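Local coordinates for protein beta-galactosidase/beta-glucuronidase (Faecalibacterium prausnitzii L2-6, PDB 6MVF) that binds flavin mononucleotide and, as a member of glycosyl hydrolase family 2, probably hydrolyses terminal beta-glucuronides, at residues A[338-348]-A[380-391]; A[562-570]-A[581-589]. One frame throughout, in Å; residues are numbered along the deposited sequence.

Interaction 1 (A[338-348]-A[380-391]). With FMN (flavin mononucleotide), chain G.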
loop_
_atom_site.group_PDB
_atom_site.type_symbol
_atom_site.label_atom_id
_atom_site.label_comp_id
_atom_site.label_asym_id
_atom_site.label_seq_id
_atom_site.Cartn_x
_atom_site.Cartn_y
_atom_site.Cartn_z
ATOM N N GLN A 338 16.568 26.282 -11.587
ATOM C CA GLN A 338 16.490 25.356 -10.468
ATOM C C GLN A 338 15.326 24.391 -10.688
ATOM O O GLN A 338 14.236 24.802 -11.098
ATOM C CB GLN A 338 16.326 26.136 -9.168
ATOM C CG GLN A 338 16.035 25.303 -7.964
ATOM C CD GLN A 338 16.144 26.124 -6.701
ATOM O OE1 GLN A 338 16.897 27.097 -6.646
ATOM N NE2 GLN A 338 15.386 25.748 -5.684
ATOM N N HIS A 339 15.573 23.098 -10.482
ATOM C CA HIS A 339 14.517 22.117 -10.671
ATOM C C HIS A 339 13.812 21.804 -9.340
ATOM O O HIS A 339 14.038 22.442 -8.305
ATOM C CB HIS A 339 15.082 20.859 -11.334
ATOM C CG HIS A 339 15.172 20.949 -12.827
ATOM N ND1 HIS A 339 14.485 20.099 -13.668
ATOM C CD2 HIS A 339 15.861 21.794 -13.631
ATOM C CE1 HIS A 339 14.753 20.413 -14.923
ATOM N NE2 HIS A 339 15.583 21.437 -14.927
ATOM N N SER A 340 12.909 20.826 -9.383
ATOM C CA SER A 340 12.168 20.431 -8.193
ATOM C C SER A 340 13.067 19.698 -7.203
ATOM O O SER A 340 13.930 18.901 -7.586
ATOM C CB SER A 340 11.011 19.527 -8.590
ATOM O OG SER A 340 10.484 18.852 -7.463
ATOM N N GLN A 341 12.844 19.940 -5.914
ATOM C CA GLN A 341 13.495 19.100 -4.920
ATOM C C GLN A 341 13.270 17.625 -5.227
ATOM O O GLN A 341 14.188 16.809 -5.095
ATOM C CB GLN A 341 13.012 19.462 -3.523
ATOM C CG GLN A 341 13.613 20.778 -2.995
ATOM C CD GLN A 341 15.106 20.860 -3.242
ATOM O OE1 GLN A 341 15.875 20.041 -2.732
ATOM N NE2 GLN A 341 15.523 21.831 -4.068
ATOM N N ASP A 342 12.085 17.280 -5.725
ATOM C CA ASP A 342 11.838 15.899 -6.129
ATOM C C ASP A 342 12.873 15.412 -7.136
ATOM O O ASP A 342 13.381 14.284 -7.013
ATOM C CB ASP A 342 10.424 15.743 -6.702
ATOM C CG ASP A 342 9.321 15.917 -5.644
ATOM O OD1 ASP A 342 9.626 15.898 -4.420
ATOM O OD2 ASP A 342 8.142 16.080 -6.050
ATOM N N PHE A 343 13.215 16.233 -8.139
ATOM C CA PHE A 343 14.128 15.674 -9.133
ATOM C C PHE A 343 15.553 15.592 -8.604
ATOM O O PHE A 343 16.264 14.631 -8.920
ATOM C CB PHE A 343 14.095 16.439 -10.465
ATOM C CG PHE A 343 14.736 15.665 -11.604
ATOM C CD1 PHE A 343 13.979 14.787 -12.382
ATOM C CD2 PHE A 343 16.101 15.750 -11.851
ATOM C CE1 PHE A 343 14.564 14.034 -13.407
ATOM C CE2 PHE A 343 16.688 14.999 -12.885
ATOM C CZ PHE A 343 15.914 14.138 -13.656
ATOM N N TYR A 344 15.990 16.568 -7.794
ATOM C CA TYR A 344 17.296 16.428 -7.153
ATOM C C TYR A 344 17.315 15.211 -6.243
ATOM O O TYR A 344 18.270 14.428 -6.273
ATOM C CB TYR A 344 17.683 17.685 -6.375
ATOM C CG TYR A 344 17.903 18.904 -7.248
ATOM C CD1 TYR A 344 18.840 18.894 -8.272
ATOM C CD2 TYR A 344 17.152 20.058 -7.058
ATOM C CE1 TYR A 344 19.020 20.001 -9.082
ATOM C CE2 TYR A 344 17.319 21.162 -7.860
ATOM C CZ TYR A 344 18.255 21.135 -8.873
ATOM O OH TYR A 344 18.416 22.243 -9.669
ATOM N N ASP A 345 16.242 15.005 -5.471
ATOM C CA ASP A 345 16.114 13.789 -4.670
ATOM C C ASP A 345 16.269 12.529 -5.527
ATOM O O ASP A 345 17.069 11.637 -5.206
ATOM C CB ASP A 345 14.765 13.783 -3.951
ATOM C CG ASP A 345 14.696 14.787 -2.801
ATOM O OD1 ASP A 345 15.771 15.150 -2.260
ATOM O OD2 ASP A 345 13.557 15.196 -2.430
ATOM N N ALA A 346 15.512 12.447 -6.632
ATOM C CA ALA A 346 15.647 11.325 -7.556
ATOM C C ALA A 346 17.076 11.165 -8.075
ATOM O O ALA A 346 17.530 10.036 -8.288
ATOM C CB ALA A 346 14.693 11.481 -8.732
ATOM N N CYS A 347 17.804 12.263 -8.272
ATOM C CA CYS A 347 19.193 12.146 -8.721
ATOM C C CYS A 347 20.112 11.617 -7.622
ATOM O O CYS A 347 20.987 10.780 -7.884
ATOM C CB CYS A 347 19.682 13.499 -9.227
ATOM S SG CYS A 347 18.928 13.887 -10.797
ATOM N N ASP A 348 19.960 12.130 -6.400
ATOM C CA ASP A 348 20.702 11.598 -5.267
ATOM C C ASP A 348 20.473 10.097 -5.118
ATOM O O ASP A 348 21.406 9.337 -4.815
ATOM C CB ASP A 348 20.278 12.315 -3.972
ATOM C CG ASP A 348 20.566 13.840 -3.976
ATOM O OD1 ASP A 348 21.513 14.320 -4.641
ATOM O OD2 ASP A 348 19.841 14.570 -3.268
ATOM N N GLU A 380 20.034 31.533 -3.812
ATOM C CA GLU A 380 18.973 30.589 -3.484
ATOM C C GLU A 380 19.267 29.212 -4.058
ATOM O O GLU A 380 18.956 28.196 -3.431
ATOM C CB GLU A 380 17.622 31.096 -3.999
ATOM C CG GLU A 380 17.131 32.351 -3.318
ATOM C CD GLU A 380 15.851 32.879 -3.944
ATOM O OE1 GLU A 380 15.720 32.834 -5.188
ATOM O OE2 GLU A 380 14.968 33.335 -3.188
ATOM N N LEU A 381 19.842 29.152 -5.258
ATOM C CA LEU A 381 20.127 27.854 -5.859
ATOM C C LEU A 381 21.137 27.078 -5.026
ATOM O O LEU A 381 20.996 25.868 -4.832
ATOM C CB LEU A 381 20.637 28.031 -7.287
ATOM C CG LEU A 381 21.131 26.762 -7.979
ATOM C CD1 LEU A 381 19.979 25.755 -8.144
ATOM C CD2 LEU A 381 21.805 27.097 -9.319
ATOM N N ILE A 382 22.157 27.757 -4.514
ATOM C CA ILE A 382 23.188 27.057 -3.765
ATOM C C ILE A 382 22.701 26.692 -2.375
ATOM O O ILE A 382 22.963 25.593 -1.890
ATOM C CB ILE A 382 24.459 27.917 -3.718
ATOM C CG1 ILE A 382 25.052 28.009 -5.126
ATOM C CG2 ILE A 382 25.455 27.372 -2.682
ATOM C CD1 ILE A 382 26.270 28.871 -5.213
ATOM N N ILE A 383 21.979 27.597 -1.713
ATOM C CA ILE A 383 21.608 27.365 -0.323
ATOM C C ILE A 383 20.513 26.315 -0.223
ATOM O O ILE A 383 20.510 25.492 0.694
ATOM C CB ILE A 383 21.209 28.699 0.337
ATOM C CG1 ILE A 383 22.473 29.400 0.812
ATOM C CG2 ILE A 383 20.254 28.491 1.529
ATOM C CD1 ILE A 383 22.412 30.870 0.660
ATOM N N GLN A 384 19.581 26.307 -1.169
ATOM C CA GLN A 384 18.505 25.329 -1.122
ATOM C C GLN A 384 18.954 23.953 -1.580
ATOM O O GLN A 384 18.356 22.953 -1.173
ATOM C CB GLN A 384 17.319 25.815 -1.958
ATOM C CG GLN A 384 16.752 27.100 -1.413
ATOM C CD GLN A 384 15.652 27.703 -2.260
ATOM O OE1 GLN A 384 15.175 27.109 -3.234
ATOM N NE2 GLN A 384 15.225 28.897 -1.871
ATOM N N ASN A 385 20.025 23.871 -2.369
ATOM C CA ASN A 385 20.455 22.591 -2.908
ATOM C C ASN A 385 21.817 22.174 -2.403
ATOM O O ASN A 385 22.399 21.219 -2.937
ATOM C CB ASN A 385 20.436 22.628 -4.436
ATOM C CG ASN A 385 19.055 22.898 -4.964
ATOM O OD1 ASN A 385 18.230 21.984 -5.036
ATOM N ND2 ASN A 385 18.761 24.161 -5.278
ATOM N N TYR A 386 22.323 22.837 -1.364
ATOM C CA TYR A 386 23.686 22.575 -0.912
ATOM C C TYR A 386 23.899 21.126 -0.467
ATOM O O TYR A 386 25.009 20.605 -0.602
ATOM C CB TYR A 386 24.051 23.528 0.223
ATOM C CG TYR A 386 25.489 23.369 0.665
ATOM C CD1 TYR A 386 25.823 22.541 1.733
ATOM C CD2 TYR A 386 26.515 24.030 -0.002
ATOM C CE1 TYR A 386 27.143 22.391 2.129
ATOM C CE2 TYR A 386 27.828 23.888 0.384
ATOM C CZ TYR A 386 28.142 23.073 1.451
ATOM O OH TYR A 386 29.459 22.935 1.837
ATOM N N ASN A 387 22.872 20.455 0.067
ATOM C CA ASN A 387 23.115 19.136 0.640
ATOM C C ASN A 387 23.004 17.981 -0.353
ATOM O O ASN A 387 23.353 16.854 0.012
ATOM C CB ASN A 387 22.179 18.907 1.817
ATOM C CG ASN A 387 22.405 19.919 2.919
ATOM O OD1 ASN A 387 23.540 20.386 3.131
ATOM N ND2 ASN A 387 21.319 20.296 3.614
ATOM N N HIS A 388 22.577 18.229 -1.594
ATOM C CA HIS A 388 22.410 17.165 -2.577
ATOM C C HIS A 388 23.748 16.614 -3.055
ATOM O O HIS A 388 24.513 17.354 -3.689
ATOM C CB HIS A 388 21.642 17.690 -3.766
ATOM C CG HIS A 388 20.241 18.094 -3.453
ATOM N ND1 HIS A 388 19.254 17.178 -3.146
ATOM C CD2 HIS A 388 19.649 19.310 -3.433
ATOM C CE1 HIS A 388 18.115 17.815 -2.947
ATOM N NE2 HIS A 388 18.330 19.111 -3.102
ATOM N N PRO A 389 24.071 15.333 -2.809
ATOM C CA PRO A 389 25.352 14.807 -3.317
ATOM C C PRO A 389 25.390 14.697 -4.833
ATOM O O PRO A 389 26.486 14.684 -5.410
ATOM C CB PRO A 389 25.471 13.430 -2.646
ATOM C CG PRO A 389 24.062 13.025 -2.331
ATOM C CD PRO A 389 23.328 14.318 -2.031
ATOM N N SER A 390 24.229 14.645 -5.494
ATOM C CA SER A 390 24.228 14.478 -6.941
ATOM C C SER A 390 24.729 15.737 -7.644
ATOM O O SER A 390 25.233 15.657 -8.767
ATOM C CB SER A 390 22.824 14.095 -7.440
ATOM O OG SER A 390 21.896 15.172 -7.285
ATOM N N ILE A 391 24.599 16.900 -7.018
ATOM C CA ILE A 391 25.007 18.144 -7.666
ATOM C C ILE A 391 26.522 18.271 -7.569
ATOM O O ILE A 391 27.079 18.363 -6.471
ATOM C CB ILE A 391 24.298 19.364 -7.048
ATOM C CG1 ILE A 391 22.780 19.210 -7.211
ATOM C CG2 ILE A 391 24.815 20.663 -7.688
ATOM C CD1 ILE A 391 21.945 20.369 -6.701
HETATM N N1 FMN G . 22.476 31.653 7.713
HETATM C C2 FMN G . 21.306 31.591 8.353
HETATM O O2 FMN G . 21.000 32.421 9.211
HETATM N N3 FMN G . 20.405 30.666 8.104
HETATM C C4 FMN G . 20.583 29.725 7.230
HETATM O O4 FMN G . 19.741 28.871 7.004
HETATM C C4A FMN G . 21.815 29.719 6.520
HETATM N N5 FMN G . 21.990 28.783 5.630
HETATM C C5A FMN G . 23.106 28.717 4.933
HETATM C C6 FMN G . 23.257 27.714 4.010
HETATM C C7 FMN G . 24.395 27.622 3.291
HETATM C C7M FMN G . 24.548 26.540 2.295
HETATM C C8 FMN G . 25.449 28.610 3.486
HETATM C C8M FMN G . 26.698 28.527 2.682
HETATM C C9 FMN G . 25.292 29.613 4.416
HETATM C C9A FMN G . 24.155 29.703 5.160
HETATM N N10 FMN G . 23.980 30.730 6.074
HETATM C C10 FMN G . 22.788 30.755 6.795
HETATM C "C1'" FMN G . 25.101 31.643 6.253
HETATM C "C2'" FMN G . 25.030 33.110 5.902
HETATM O "O2'" FMN G . 25.395 33.095 4.546
HETATM C "C3'" FMN G . 26.085 33.941 6.599
HETATM O "O3'" FMN G . 26.563 33.244 7.729
HETATM C "C4'" FMN G . 25.590 35.265 7.136
HETATM O "O4'" FMN G . 24.328 35.006 7.731
HETATM C "C5'" FMN G . 25.509 36.382 6.094
HETATM O "O5'" FMN G . 24.198 36.510 5.572
HETATM P P FMN G . 23.844 37.318 4.256
HETATM O O1P FMN G . 22.483 37.804 4.555
HETATM O O2P FMN G . 24.910 38.368 4.146
HETATM O O3P FMN G . 23.896 36.407 3.076
#
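Gln341, Tyr344 and Asp348, on one side of helix 341-350, meet Asn385, His388 and Ser390 at the end of helix 368-385 and in the turns after it. These are successive outer helices of the TIM barrel; the axes of their segments 341-348 and 380-385 approach to 12.4 Å and cross at -55°. Hydrogen bonds dominate. The His388 ring is gripped in its own plane from two ends: ND1 gives to the syn lone pair of Asp348 OD2 at 2.7 Å, and NE2 to a lone pair of Gln341 OE1, also 2.7 Å but more bent. With both nitrogens donating, the imidazole may carry a positive charge, which the nearby carboxylates of Asp348 and Asp345 would favour. Gln341 bends at chi2 (-46°), and its NE2 reaches Asn385 OD1 at 2.9 Å from above the carbonyl plane; Asn385 ND2 in turn binds Leu381 O, which fixes the amide's orientation. A second amide pair joins Gln338 NE2 to Gln384 OE1 at 2.8 Å, while Gln384 NE2 holds Tyr178 O. Apolar contacts fill in between. Tyr344 CB sits over the His388 ring face, 3.5 Å from its centroid, and Ile391 CD1 covers a face of the Tyr344 ring. A leucine in place of His388 would probably leave the buried Asp348 OD2, and Gln341 OE1, without their ring N-H donors. Facing away from this interface, Ile383 and, just after the helix, Tyr386 touch the flavin's dimethyl end. Asp348 OD1 takes two bonds from Ser390: N at 2.9 Å, nearly along the C-O axis, and OG from above the carboxylate plane.

Interaction 2 (A[562-570]-A[581-589])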
loop_
_atom_site.group_PDB
_atom_site.type_symbol
_atom_site.label_atom_id
_atom_site.label_comp_id
_atom_site.label_asym_id
_atom_site.label_seq_id
_atom_site.Cartn_x
_atom_site.Cartn_y
_atom_site.Cartn_z
ATOM N N LYS A 562 6.332 8.618 -23.618
ATOM C CA LYS A 562 5.859 7.309 -24.056
ATOM C C LYS A 562 6.747 6.640 -25.105
ATOM O O LYS A 562 6.887 5.412 -25.090
ATOM C CB LYS A 562 4.434 7.427 -24.605
ATOM C CG LYS A 562 3.396 7.687 -23.549
ATOM C CD LYS A 562 1.994 7.369 -24.053
ATOM C CE LYS A 562 1.005 7.446 -22.909
ATOM N NZ LYS A 562 1.474 6.624 -21.760
ATOM N N THR A 563 7.338 7.404 -26.030
ATOM C CA THR A 563 7.955 6.843 -27.228
ATOM C C THR A 563 9.436 7.189 -27.261
ATOM O O THR A 563 9.810 8.361 -27.379
ATOM C CB THR A 563 7.248 7.328 -28.502
ATOM O OG1 THR A 563 5.870 6.970 -28.445
ATOM C CG2 THR A 563 7.835 6.675 -29.735
ATOM N N ARG A 564 10.266 6.158 -27.174
ATOM C CA ARG A 564 11.702 6.280 -27.325
ATOM C C ARG A 564 12.048 6.322 -28.806
ATOM O O ARG A 564 11.740 5.379 -29.555
ATOM C CB ARG A 564 12.386 5.106 -26.643
ATOM C CG ARG A 564 12.190 5.080 -25.139
ATOM C CD ARG A 564 12.269 3.657 -24.602
ATOM N NE ARG A 564 12.210 3.626 -23.146
ATOM C CZ ARG A 564 11.100 3.853 -22.444
ATOM N NH1 ARG A 564 9.954 4.121 -23.075
ATOM N NH2 ARG A 564 11.140 3.829 -21.110
ATOM N N LYS A 565 12.683 7.412 -29.233
ATOM C CA LYS A 565 13.086 7.496 -30.621
ATOM C C LYS A 565 14.276 6.572 -30.865
ATOM O O LYS A 565 14.876 6.026 -29.938
ATOM C CB LYS A 565 13.411 8.937 -30.986
ATOM C CG LYS A 565 12.271 9.892 -30.734
ATOM C CD LYS A 565 12.693 11.294 -31.057
ATOM C CE LYS A 565 11.694 12.271 -30.526
ATOM N NZ LYS A 565 12.242 13.646 -30.682
ATOM N N ASP A 566 14.615 6.381 -32.139
ATOM C CA ASP A 566 15.722 5.481 -32.448
ATOM C C ASP A 566 17.042 6.020 -31.898
ATOM O O ASP A 566 17.945 5.240 -31.577
ATOM C CB ASP A 566 15.795 5.235 -33.963
ATOM C CG ASP A 566 14.701 4.247 -34.473
ATOM O OD1 ASP A 566 14.008 3.561 -33.663
ATOM O OD2 ASP A 566 14.544 4.164 -35.714
ATOM N N SER A 567 17.154 7.346 -31.751
ATOM C CA SER A 567 18.341 7.950 -31.148
ATOM C C SER A 567 18.542 7.487 -29.722
ATOM O O SER A 567 19.684 7.421 -29.251
ATOM C CB SER A 567 18.234 9.477 -31.155
ATOM O OG SER A 567 18.451 9.992 -32.446
ATOM N N PHE A 568 17.443 7.235 -29.005
ATOM C CA PHE A 568 17.530 6.739 -27.641
ATOM C C PHE A 568 18.336 5.444 -27.579
ATOM O O PHE A 568 19.215 5.289 -26.725
ATOM C CB PHE A 568 16.117 6.556 -27.103
ATOM C CG PHE A 568 16.033 5.803 -25.810
ATOM C CD1 PHE A 568 16.042 4.402 -25.798
ATOM C CD2 PHE A 568 15.896 6.492 -24.605
ATOM C CE1 PHE A 568 15.958 3.720 -24.607
ATOM C CE2 PHE A 568 15.793 5.812 -23.409
ATOM C CZ PHE A 568 15.828 4.431 -23.401
ATOM N N TYR A 569 18.071 4.512 -28.500
ATOM C CA TYR A 569 18.706 3.199 -28.473
ATOM C C TYR A 569 20.147 3.228 -28.959
ATOM O O TYR A 569 20.914 2.323 -28.617
ATOM C CB TYR A 569 17.883 2.201 -29.300
ATOM C CG TYR A 569 16.514 1.944 -28.700
ATOM C CD1 TYR A 569 16.345 1.015 -27.667
ATOM C CD2 TYR A 569 15.398 2.652 -29.133
ATOM C CE1 TYR A 569 15.091 0.784 -27.100
ATOM C CE2 TYR A 569 14.133 2.437 -28.565
ATOM C CZ TYR A 569 13.994 1.505 -27.554
ATOM O OH TYR A 569 12.766 1.299 -26.996
ATOM N N VAL A 570 20.535 4.239 -29.744
ATOM C CA VAL A 570 21.955 4.483 -29.978
ATOM C C VAL A 570 22.683 4.644 -28.644
ATOM O O VAL A 570 23.650 3.934 -28.347
ATOM C CB VAL A 570 22.158 5.725 -30.864
ATOM C CG1 VAL A 570 23.648 6.144 -30.856
ATOM C CG2 VAL A 570 21.636 5.487 -32.289
ATOM N N VAL A 581 19.148 -5.285 -27.682
ATOM C CA VAL A 581 19.275 -5.302 -29.134
ATOM C C VAL A 581 18.016 -4.666 -29.711
ATOM O O VAL A 581 16.897 -5.023 -29.328
ATOM C CB VAL A 581 19.518 -6.726 -29.682
ATOM C CG1 VAL A 581 18.329 -7.625 -29.448
ATOM C CG2 VAL A 581 19.861 -6.665 -31.165
ATOM N N HIS A 582 18.206 -3.707 -30.624
ATOM C CA HIS A 582 17.128 -2.847 -31.109
ATOM C C HIS A 582 17.240 -2.665 -32.610
ATOM O O HIS A 582 18.280 -2.210 -33.109
ATOM C CB HIS A 582 17.151 -1.480 -30.429
ATOM C CG HIS A 582 16.025 -0.587 -30.845
ATOM N ND1 HIS A 582 16.133 0.317 -31.883
ATOM C CD2 HIS A 582 14.766 -0.461 -30.364
ATOM C CE1 HIS A 582 14.992 0.965 -32.019
ATOM N NE2 HIS A 582 14.148 0.516 -31.106
ATOM N N ILE A 583 16.169 -3.016 -33.319
ATOM C CA ILE A 583 16.058 -2.759 -34.747
ATOM C C ILE A 583 15.463 -1.369 -34.950
ATOM O O ILE A 583 14.333 -1.091 -34.522
ATOM C CB ILE A 583 15.216 -3.828 -35.458
ATOM C CG1 ILE A 583 15.808 -5.228 -35.222
ATOM C CG2 ILE A 583 15.182 -3.513 -36.951
ATOM C CD1 ILE A 583 14.878 -6.362 -35.574
ATOM N N ALA A 584 16.236 -0.497 -35.594
ATOM C CA ALA A 584 15.825 0.862 -35.893
ATOM C C ALA A 584 14.835 0.888 -37.055
ATOM O O ALA A 584 14.751 -0.048 -37.860
ATOM C CB ALA A 584 17.042 1.718 -36.230
ATOM N N GLY A 585 14.066 1.975 -37.124
ATOM C CA GLY A 585 13.222 2.247 -38.267
ATOM C C GLY A 585 11.858 1.593 -38.275
ATOM O O GLY A 585 11.250 1.507 -39.350
ATOM N N ARG A 586 11.340 1.157 -37.115
ATOM C CA ARG A 586 10.029 0.510 -37.092
ATOM C C ARG A 586 8.921 1.441 -37.612
ATOM O O ARG A 586 7.939 0.963 -38.199
ATOM C CB ARG A 586 9.699 0.023 -35.677
ATOM C CG ARG A 586 9.288 1.166 -34.792
ATOM C CD ARG A 586 8.925 0.792 -33.392
ATOM N NE ARG A 586 9.994 0.156 -32.641
ATOM C CZ ARG A 586 9.884 -0.127 -31.348
ATOM N NH1 ARG A 586 8.763 0.190 -30.708
ATOM N NH2 ARG A 586 10.870 -0.732 -30.700
ATOM N N ARG A 587 9.058 2.762 -37.411
ATOM C CA ARG A 587 8.094 3.723 -37.933
ATOM C C ARG A 587 8.311 4.019 -39.413
ATOM O O ARG A 587 7.410 4.569 -40.059
ATOM C CB ARG A 587 8.123 5.012 -37.103
ATOM C CG ARG A 587 7.511 4.820 -35.719
ATOM C CD ARG A 587 7.848 5.925 -34.719
ATOM N NE ARG A 587 9.217 5.842 -34.232
ATOM C CZ ARG A 587 9.624 5.118 -33.193
ATOM N NH1 ARG A 587 8.764 4.384 -32.483
ATOM N NH2 ARG A 587 10.906 5.124 -32.867
ATOM N N HIS A 588 9.455 3.630 -39.979
ATOM C CA HIS A 588 9.603 3.537 -41.433
ATOM C C HIS A 588 8.989 2.204 -41.880
ATOM O O HIS A 588 9.660 1.299 -42.381
ATOM C CB HIS A 588 11.072 3.670 -41.830
ATOM C CG HIS A 588 11.302 3.871 -43.299
ATOM N ND1 HIS A 588 12.509 4.311 -43.808
ATOM C CD2 HIS A 588 10.491 3.678 -44.369
ATOM C CE1 HIS A 588 12.424 4.393 -45.125
ATOM N NE2 HIS A 588 11.213 4.011 -45.491
ATOM N N ALA A 589 7.668 2.103 -41.662
ATOM C CA ALA A 589 6.965 0.825 -41.754
ATOM C C ALA A 589 6.901 0.299 -43.188
ATOM O O ALA A 589 7.030 -0.909 -43.419
ATOM C CB ALA A 589 5.561 0.970 -41.174
HETATM O O HOH W 1 12.432 1.083 -34.432
HETATM O O HOH W 2 11.462 4.355 -36.582
#
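Tyr569 and His582 lie one over the other in an offset stack, their planes only 8° apart and their centroids separated by 3.5 Å. CG of His582 is anti to the backbone N (chi1 -177°), which carries the imidazole off the strand and across the tyrosine ring, with CD2 near its centre. Phe568 CD1 backs the opposite face of Tyr569. Beside the stack, Asp566 works with both oxygens. OD1 stands at the His582 edge, 3.2 Å from CE1, while OD2 accepts Gly585 N at 2.6 Å on the syn side, tilted from the carboxylate plane. Gly585, at a positive phi (85°) that glycine adopts readily, begins a type I turn to His588. Two waters extend this grip: one donates to Asp566 OD1 and Ile583 O and accepts from Arg586 N and NE, the other links Asp566 OD2 to Arg587 N. Arg587 NH2 makes a long salt bridge to Asp566 OD1 (3.6 Å) and a weak bond to Arg564 O (3.4 Å), and Thr563 CG2 lies over one guanidinium face. Its stronger partner is Glu507, which also accepts Asp566 N and so probably helps to position both members of the pair. Arg586 forms a salt bridge with Glu223 of the second subunit. Helix 566-575, after the last barrel strand, thus rests against edge strand 581-583 of the following beta region's three-stranded sheet, with Val570 touching the adjacent strand 596-602, helix 507-522 beside it, and helix 314-327 packed against Arg564 and Phe568.

In the fold
Along the chain the two contacts come in series, interaction 1 closing well before interaction 2 opens. Their centres are 32 Å apart and their nearest atoms about 13 Å, so they do not touch, yet helix 314-327 packs on both: its His317 and Tyr318 side chains meet the 338-348 segment, and Ile323 and Leu327 meet the 562-570 segment. Interaction 1 ties consecutive helices of the TIM barrel together, and the second of them presents its other face to the flavin. Interaction 2 joins helix 566-575 to the beta strands that follow it, close to the second subunit. One barrel thus carries a helix-helix contact behind the cofactor pocket and, separately, a junction with the C-terminal beta region.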